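Local structure of dihydrodipicolinate synthase (2EHH) at residues I38-G42 with H55-I59; V144-F148 with E172-L177. The protein probably catalyses the condensation of pyruvate with aspartate beta-semialdehyde to 4-hydroxy-tetrahydrodipicolinate, a step of lysine biosynthesis by the diaminopimelate route. All coordinates share one frame; numbering follows the deposited sequence.

Contact 1: I38-G42 with H55-I59; sequences ILVCG and HEKVI
Residues V40 and C41, where strand 37-40 gives way to the loop that follows, face the first half of helix 52-66, with the CA atoms of C41 and H55 6.4 Å apart and those of V40 and I59 6.6 Å apart. C41 carries most of the contact. It leaves the extended conformation (phi 67°), and its side chain, like that of V40 before it, points at the helix. The thiol lies beside the backbone N, turned away from the carbonyl carbon (chi1 -62°), and this directs SG between the helix side chains: SG of C41 touches CG1 of V58 at 3.6 Å, while CG1 of I59 closes in from the next position. H55 brings its imidazole alongside the cysteine, CD2 of H55 lying 3.7 Å from CB of C41; SG of C41 sits 4.5 Å from the ring centroid, an oblique sulfur-aromatic approach. Beside it, CB of V40 meets CG1 of V58 at 4.1 Å, making that one methyl a shared neighbour of V40 and C41. The join is van der Waals contact between mostly apolar groups; ND1 of the imidazole makes a weak hydrogen bond to the backbone O of T51. Y20 and L23 of helix 20-31 also pack on V58. This is the strand-to-helix packing of a beta-alpha-beta unit (37-40, 52-66, 71-75) in a TIM barrel.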
ATOM      1  N   ILE A  38      -0.781   0.272 -33.909  1.00 17.61           N
ATOM      2  CA  ILE A  38       0.376  -0.347 -33.295  1.00 17.96           C
ATOM      3  C   ILE A  38       1.157   0.705 -32.530  1.00 16.88           C
ATOM      4  O   ILE A  38       1.404   1.802 -33.033  1.00 17.23           O
ATOM      5  CB  ILE A  38       1.314  -0.985 -34.346  1.00 21.38           C
ATOM      6  CG1 ILE A  38       0.579  -2.095 -35.097  1.00 23.00           C
ATOM      7  CG2 ILE A  38       2.550  -1.559 -33.664  1.00 24.40           C
ATOM      8  CD1 ILE A  38       1.415  -2.761 -36.163  1.00 28.39           C
ATOM      9  N   LEU A  39       1.508   0.370 -31.296  1.00 15.49           N
ATOM     10  CA  LEU A  39       2.304   1.249 -30.454  1.00 15.62           C
ATOM     11  C   LEU A  39       3.696   0.646 -30.459  1.00 15.94           C
ATOM     12  O   LEU A  39       3.883  -0.487 -30.014  1.00 13.73           O
ATOM     13  CB  LEU A  39       1.772   1.265 -29.018  1.00 16.61           C
ATOM     14  CG  LEU A  39       2.765   1.740 -27.951  1.00 18.20           C
ATOM     15  CD1 LEU A  39       3.094   3.206 -28.164  1.00 17.83           C
ATOM     16  CD2 LEU A  39       2.177   1.516 -26.562  1.00 20.15           C
ATOM     17  N   VAL A  40       4.667   1.387 -30.980  1.00 15.77           N
ATOM     18  CA  VAL A  40       6.038   0.894 -31.010  1.00 17.70           C
ATOM     19  C   VAL A  40       6.898   1.656 -30.006  1.00 18.43           C
ATOM     20  O   VAL A  40       6.658   2.829 -29.730  1.00 18.09           O
ATOM     21  CB  VAL A  40       6.657   1.030 -32.421  1.00 16.77           C
ATOM     22  CG1 VAL A  40       5.915   0.133 -33.396  1.00 18.57           C
ATOM     23  CG2 VAL A  40       6.592   2.477 -32.885  1.00 15.32           C
ATOM     24  N   CYS A  41       7.889   0.969 -29.449  1.00 19.42           N
ATOM     25  CA  CYS A  41       8.794   1.569 -28.479  1.00 21.40           C
ATOM     26  C   CYS A  41       8.133   1.926 -27.162  1.00 21.33           C
ATOM     27  O   CYS A  41       8.480   2.929 -26.542  1.00 23.06           O
ATOM     28  CB  CYS A  41       9.458   2.806 -29.073  1.00 23.40           C
ATOM     29  SG  CYS A  41      10.435   2.403 -30.507  1.00 26.26           S
ATOM     30  N   GLY A  42       7.176   1.105 -26.747  1.00 20.73           N
ATOM     31  CA  GLY A  42       6.517   1.331 -25.477  1.00 21.51           C
ATOM     32  C   GLY A  42       7.199   0.439 -24.453  1.00 20.52           C
ATOM     33  O   GLY A  42       8.242  -0.160 -24.741  1.00 18.25           O
ATOM     34  N   HIS A  55      15.256   3.932 -31.104  1.00 24.27           N
ATOM     35  CA  HIS A  55      13.895   4.441 -30.949  1.00 24.08           C
ATOM     36  C   HIS A  55      13.462   5.138 -32.231  1.00 24.34           C
ATOM     37  O   HIS A  55      12.393   4.859 -32.770  1.00 21.75           O
ATOM     38  CB  HIS A  55      13.801   5.465 -29.812  1.00 26.92           C
ATOM     39  CG  HIS A  55      13.358   4.893 -28.502  1.00 28.17           C
ATOM     40  ND1 HIS A  55      14.187   4.142 -27.696  1.00 28.64           N
ATOM     41  CD2 HIS A  55      12.180   4.991 -27.841  1.00 28.68           C
ATOM     42  CE1 HIS A  55      13.541   3.805 -26.595  1.00 29.05           C
ATOM     43  NE2 HIS A  55      12.320   4.306 -26.657  1.00 29.47           N
ATOM     44  N   GLU A  56      14.287   6.062 -32.712  1.00 23.89           N
ATOM     45  CA  GLU A  56      13.930   6.788 -33.921  1.00 26.45           C
ATOM     46  C   GLU A  56      13.916   5.904 -35.163  1.00 25.22           C
ATOM     47  O   GLU A  56      13.088   6.099 -36.050  1.00 25.22           O
ATOM     48  CB  GLU A  56      14.845   8.008 -34.110  1.00 28.32           C
ATOM     49  CG  GLU A  56      16.330   7.745 -34.131  1.00 31.64           C
ATOM     50  CD  GLU A  56      17.135   9.026 -33.933  1.00 34.38           C
ATOM     51  OE1 GLU A  56      16.557  10.129 -34.076  1.00 33.01           O
ATOM     52  OE2 GLU A  56      18.346   8.931 -33.638  1.00 35.58           O
ATOM     53  N   LYS A  57      14.798   4.911 -35.212  1.00 24.33           N
ATOM     54  CA  LYS A  57      14.854   4.006 -36.358  1.00 24.30           C
ATOM     55  C   LYS A  57      13.621   3.095 -36.397  1.00 23.31           C
ATOM     56  O   LYS A  57      13.052   2.843 -37.463  1.00 20.71           O
ATOM     57  CB  LYS A  57      16.123   3.155 -36.295  1.00 27.17           C
ATOM     58  CG  LYS A  57      16.388   2.303 -37.534  1.00 33.05           C
ATOM     59  CD  LYS A  57      16.674   3.157 -38.767  1.00 36.88           C
ATOM     60  CE  LYS A  57      17.159   2.307 -39.939  1.00 37.48           C
ATOM     61  NZ  LYS A  57      16.243   1.170 -40.256  1.00 38.91           N
ATOM     62  N   VAL A  58      13.211   2.597 -35.235  1.00 19.47           N
ATOM     63  CA  VAL A  58      12.044   1.724 -35.162  1.00 19.15           C
ATOM     64  C   VAL A  58      10.771   2.483 -35.520  1.00 17.54           C
ATOM     65  O   VAL A  58       9.916   1.969 -36.242  1.00 18.46           O
ATOM     66  CB  VAL A  58      11.897   1.101 -33.754  1.00 19.09           C
ATOM     67  CG1 VAL A  58      10.505   0.505 -33.577  1.00 18.96           C
ATOM     68  CG2 VAL A  58      12.951   0.016 -33.568  1.00 20.48           C
ATOM     69  N   ILE A  59      10.645   3.705 -35.014  1.00 16.95           N
ATOM     70  CA  ILE A  59       9.473   4.517 -35.299  1.00 17.83           C
ATOM     71  C   ILE A  59       9.412   4.810 -36.800  1.00 19.76           C
ATOM     72  O   ILE A  59       8.391   4.595 -37.452  1.00 17.68           O
ATOM     73  CB  ILE A  59       9.516   5.846 -34.516  1.00 18.62           C
ATOM     74  CG1 ILE A  59       9.441   5.562 -33.010  1.00 18.46           C
ATOM     75  CG2 ILE A  59       8.353   6.745 -34.935  1.00 18.43           C
ATOM     76  CD1 ILE A  59       9.718   6.783 -32.133  1.00 17.43           C
TER

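Contact 2: V144-F148 with E172-L177; sequences VDTMF and EIVKRL
Two neighbouring outer helices of the TIM barrel, 144-153 and 167-177, pack here, their short segments running in broadly the same direction at 36° with axes 10.2 Å apart. V144 is the knob, set into a hole formed by E172, I173, R176 and L177. Its two methyls divide the work: CG2 of V144 rests 4.0 Å from CG1 of I173, whereas CG1, anti to the backbone N (chi1 180°), lies against CD and NH2 of R176. Deeper in, the bent end of M147 brings its methyl CE to 3.9 Å from CD1 of I173, and F181 packs on both residues. L177 reaches back across the groove, CD1 lying 3.8 Å from CA of F148 and at the edge of that phenyl ring. On the outer side R176 arches over V144 and offers both terminal nitrogens to a single oxygen of D145. An alanine in place of R176 would probably leave the D145 carboxylate without this ion pair and uncover one side of the V144 knob. The F148 ring stands beside the same arginine, its CD2 4.1 Å from NH1 of R176. The carboxylate and guanidinium planes are steeply turned, 79° apart, and the grip is uneven: NH2 of R176 meets OD1 of D145 at 2.7 Å, nearly in line with the C-O bond, while NH1 of R176 comes to OD1 of D145 at 2.9 Å from the other face of the carboxylate plane.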
ATOM      1  N   VAL A 144      -6.129  13.840 -11.783  1.00 13.80           N
ATOM      2  CA  VAL A 144      -7.141  14.183 -12.768  1.00 14.48           C
ATOM      3  C   VAL A 144      -7.162  15.709 -12.920  1.00 14.78           C
ATOM      4  O   VAL A 144      -7.399  16.229 -14.011  1.00 15.89           O
ATOM      5  CB  VAL A 144      -8.527  13.646 -12.347  1.00 14.17           C
ATOM      6  CG1 VAL A 144      -9.578  14.027 -13.387  1.00 13.80           C
ATOM      7  CG2 VAL A 144      -8.459  12.119 -12.211  1.00 13.86           C
ATOM      8  N   ASP A 145      -6.900  16.423 -11.827  1.00 15.52           N
ATOM      9  CA  ASP A 145      -6.850  17.885 -11.881  1.00 16.38           C
ATOM     10  C   ASP A 145      -5.816  18.299 -12.927  1.00 15.98           C
ATOM     11  O   ASP A 145      -6.081  19.146 -13.775  1.00 17.87           O
ATOM     12  CB  ASP A 145      -6.431  18.479 -10.528  1.00 19.31           C
ATOM     13  CG  ASP A 145      -7.581  18.581  -9.538  1.00 22.53           C
ATOM     14  OD1 ASP A 145      -8.741  18.356  -9.932  1.00 23.29           O
ATOM     15  OD2 ASP A 145      -7.319  18.902  -8.358  1.00 24.05           O
ATOM     16  N   THR A 146      -4.633  17.695 -12.862  1.00 16.08           N
ATOM     17  CA  THR A 146      -3.562  18.016 -13.799  1.00 14.95           C
ATOM     18  C   THR A 146      -3.957  17.633 -15.223  1.00 14.83           C
ATOM     19  O   THR A 146      -3.745  18.406 -16.156  1.00 15.18           O
ATOM     20  CB  THR A 146      -2.251  17.297 -13.411  1.00 13.99           C
ATOM     21  OG1 THR A 146      -1.841  17.737 -12.113  1.00 14.28           O
ATOM     22  CG2 THR A 146      -1.140  17.606 -14.416  1.00 15.67           C
ATOM     23  N   MET A 147      -4.538  16.446 -15.387  1.00 15.20           N
ATOM     24  CA  MET A 147      -4.969  15.994 -16.705  1.00 15.06           C
ATOM     25  C   MET A 147      -5.999  16.962 -17.273  1.00 14.99           C
ATOM     26  O   MET A 147      -5.965  17.299 -18.452  1.00 15.10           O
ATOM     27  CB  MET A 147      -5.585  14.597 -16.621  1.00 16.63           C
ATOM     28  CG  MET A 147      -4.599  13.503 -16.236  1.00 17.74           C
ATOM     29  SD  MET A 147      -5.398  11.904 -16.024  1.00 21.46           S
ATOM     30  CE  MET A 147      -5.770  11.491 -17.717  1.00 17.00           C
ATOM     31  N   PHE A 148      -6.920  17.397 -16.422  1.00 16.48           N
ATOM     32  CA  PHE A 148      -7.962  18.330 -16.831  1.00 17.16           C
ATOM     33  C   PHE A 148      -7.348  19.632 -17.346  1.00 18.45           C
ATOM     34  O   PHE A 148      -7.723  20.140 -18.408  1.00 18.77           O
ATOM     35  CB  PHE A 148      -8.873  18.630 -15.643  1.00 20.11           C
ATOM     36  CG  PHE A 148      -9.933  19.646 -15.934  1.00 21.56           C
ATOM     37  CD1 PHE A 148     -11.016  19.329 -16.746  1.00 22.43           C
ATOM     38  CD2 PHE A 148      -9.845  20.927 -15.398  1.00 24.16           C
ATOM     39  CE1 PHE A 148     -12.003  20.275 -17.020  1.00 24.39           C
ATOM     40  CE2 PHE A 148     -10.823  21.880 -15.664  1.00 25.38           C
ATOM     41  CZ  PHE A 148     -11.906  21.553 -16.478  1.00 25.01           C
ATOM     42  N   GLU A 172     -13.865   9.421 -12.947  1.00 14.21           N
ATOM     43  CA  GLU A 172     -13.502  10.817 -12.774  1.00 15.62           C
ATOM     44  C   GLU A 172     -12.996  11.438 -14.072  1.00 14.58           C
ATOM     45  O   GLU A 172     -13.396  12.544 -14.429  1.00 14.66           O
ATOM     46  CB  GLU A 172     -12.444  10.946 -11.680  1.00 19.07           C
ATOM     47  CG  GLU A 172     -12.390  12.317 -11.037  1.00 28.25           C
ATOM     48  CD  GLU A 172     -13.628  12.637 -10.206  1.00 30.66           C
ATOM     49  OE1 GLU A 172     -13.935  11.876  -9.259  1.00 33.37           O
ATOM     50  OE2 GLU A 172     -14.292  13.655 -10.497  1.00 35.59           O
ATOM     51  N   ILE A 173     -12.119  10.731 -14.779  1.00 13.98           N
ATOM     52  CA  ILE A 173     -11.585  11.239 -16.041  1.00 14.33           C
ATOM     53  C   ILE A 173     -12.692  11.389 -17.085  1.00 14.75           C
ATOM     54  O   ILE A 173     -12.832  12.441 -17.705  1.00 15.78           O
ATOM     55  CB  ILE A 173     -10.493  10.300 -16.606  1.00 13.92           C
ATOM     56  CG1 ILE A 173      -9.325  10.210 -15.619  1.00 14.12           C
ATOM     57  CG2 ILE A 173     -10.004  10.820 -17.944  1.00 13.43           C
ATOM     58  CD1 ILE A 173      -8.323   9.119 -15.942  1.00 16.14           C
ATOM     59  N   VAL A 174     -13.480  10.336 -17.279  1.00 15.74           N
ATOM     60  CA  VAL A 174     -14.571  10.384 -18.251  1.00 16.01           C
ATOM     61  C   VAL A 174     -15.531  11.539 -17.953  1.00 17.75           C
ATOM     62  O   VAL A 174     -15.913  12.295 -18.846  1.00 17.20           O
ATOM     63  CB  VAL A 174     -15.364   9.060 -18.263  1.00 15.77           C
ATOM     64  CG1 VAL A 174     -16.629   9.209 -19.112  1.00 17.30           C
ATOM     65  CG2 VAL A 174     -14.485   7.941 -18.817  1.00 14.99           C
ATOM     66  N   LYS A 175     -15.901  11.681 -16.685  1.00 19.61           N
ATOM     67  CA  LYS A 175     -16.825  12.730 -16.277  1.00 20.79           C
ATOM     68  C   LYS A 175     -16.263  14.141 -16.400  1.00 20.49           C
ATOM     69  O   LYS A 175     -16.919  15.030 -16.937  1.00 20.56           O
ATOM     70  CB  LYS A 175     -17.287  12.492 -14.835  1.00 21.27           C
ATOM     71  CG  LYS A 175     -18.261  13.546 -14.316  1.00 24.92           C
ATOM     72  CD  LYS A 175     -18.716  13.234 -12.902  1.00 27.19           C
ATOM     73  CE  LYS A 175     -19.666  14.300 -12.381  1.00 28.67           C
ATOM     74  NZ  LYS A 175     -20.878  14.426 -13.233  1.00 29.91           N
ATOM     75  N   ARG A 176     -15.047  14.348 -15.910  1.00 19.13           N
ATOM     76  CA  ARG A 176     -14.444  15.674 -15.948  1.00 18.81           C
ATOM     77  C   ARG A 176     -13.836  16.142 -17.268  1.00 19.10           C
ATOM     78  O   ARG A 176     -14.027  17.297 -17.646  1.00 16.39           O
ATOM     79  CB  ARG A 176     -13.392  15.800 -14.842  1.00 18.59           C
ATOM     80  CG  ARG A 176     -13.956  15.679 -13.439  1.00 20.74           C
ATOM     81  CD  ARG A 176     -12.862  15.876 -12.416  1.00 21.26           C
ATOM     82  NE  ARG A 176     -12.276  17.208 -12.529  1.00 20.45           N
ATOM     83  CZ  ARG A 176     -11.195  17.604 -11.867  1.00 22.30           C
ATOM     84  NH1 ARG A 176     -10.734  18.837 -12.035  1.00 21.01           N
ATOM     85  NH2 ARG A 176     -10.577  16.765 -11.040  1.00 18.51           N
ATOM     86  N   LEU A 177     -13.108  15.277 -17.972  1.00 19.60           N
ATOM     87  CA  LEU A 177     -12.475  15.702 -19.226  1.00 20.55           C
ATOM     88  C   LEU A 177     -13.415  15.759 -20.418  1.00 22.78           C
ATOM     89  O   LEU A 177     -13.104  16.372 -21.437  1.00 20.86           O
ATOM     90  CB  LEU A 177     -11.260  14.827 -19.559  1.00 19.10           C
ATOM     91  CG  LEU A 177      -9.972  15.298 -18.868  1.00 19.80           C
ATOM     92  CD1 LEU A 177     -10.147  15.213 -17.352  1.00 16.47           C
ATOM     93  CD2 LEU A 177      -8.783  14.459 -19.326  1.00 19.67           C
TER

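Overall arrangement
Contacts 1 and 2 belong to different sectors of one eight-stranded barrel, their centres 28 Å apart and their nearest atoms about 16 Å apart. Contact 1 is buried and ties a barrel strand to its covering helix; contact 2 lies farther out, joins helix to helix and is partly open to solvent. Each lies near the predicted catalytic centre, without touching it: the C41 side chain is about 9 Å from that of T43, of the proposed proton relay, and the M147 side chain about 9 Å from that of K161, the predicted Schiff-base lysine. Contact 2 also borders a second subunit, whose H237 packs on E172, whereas no other chain touches contact 1.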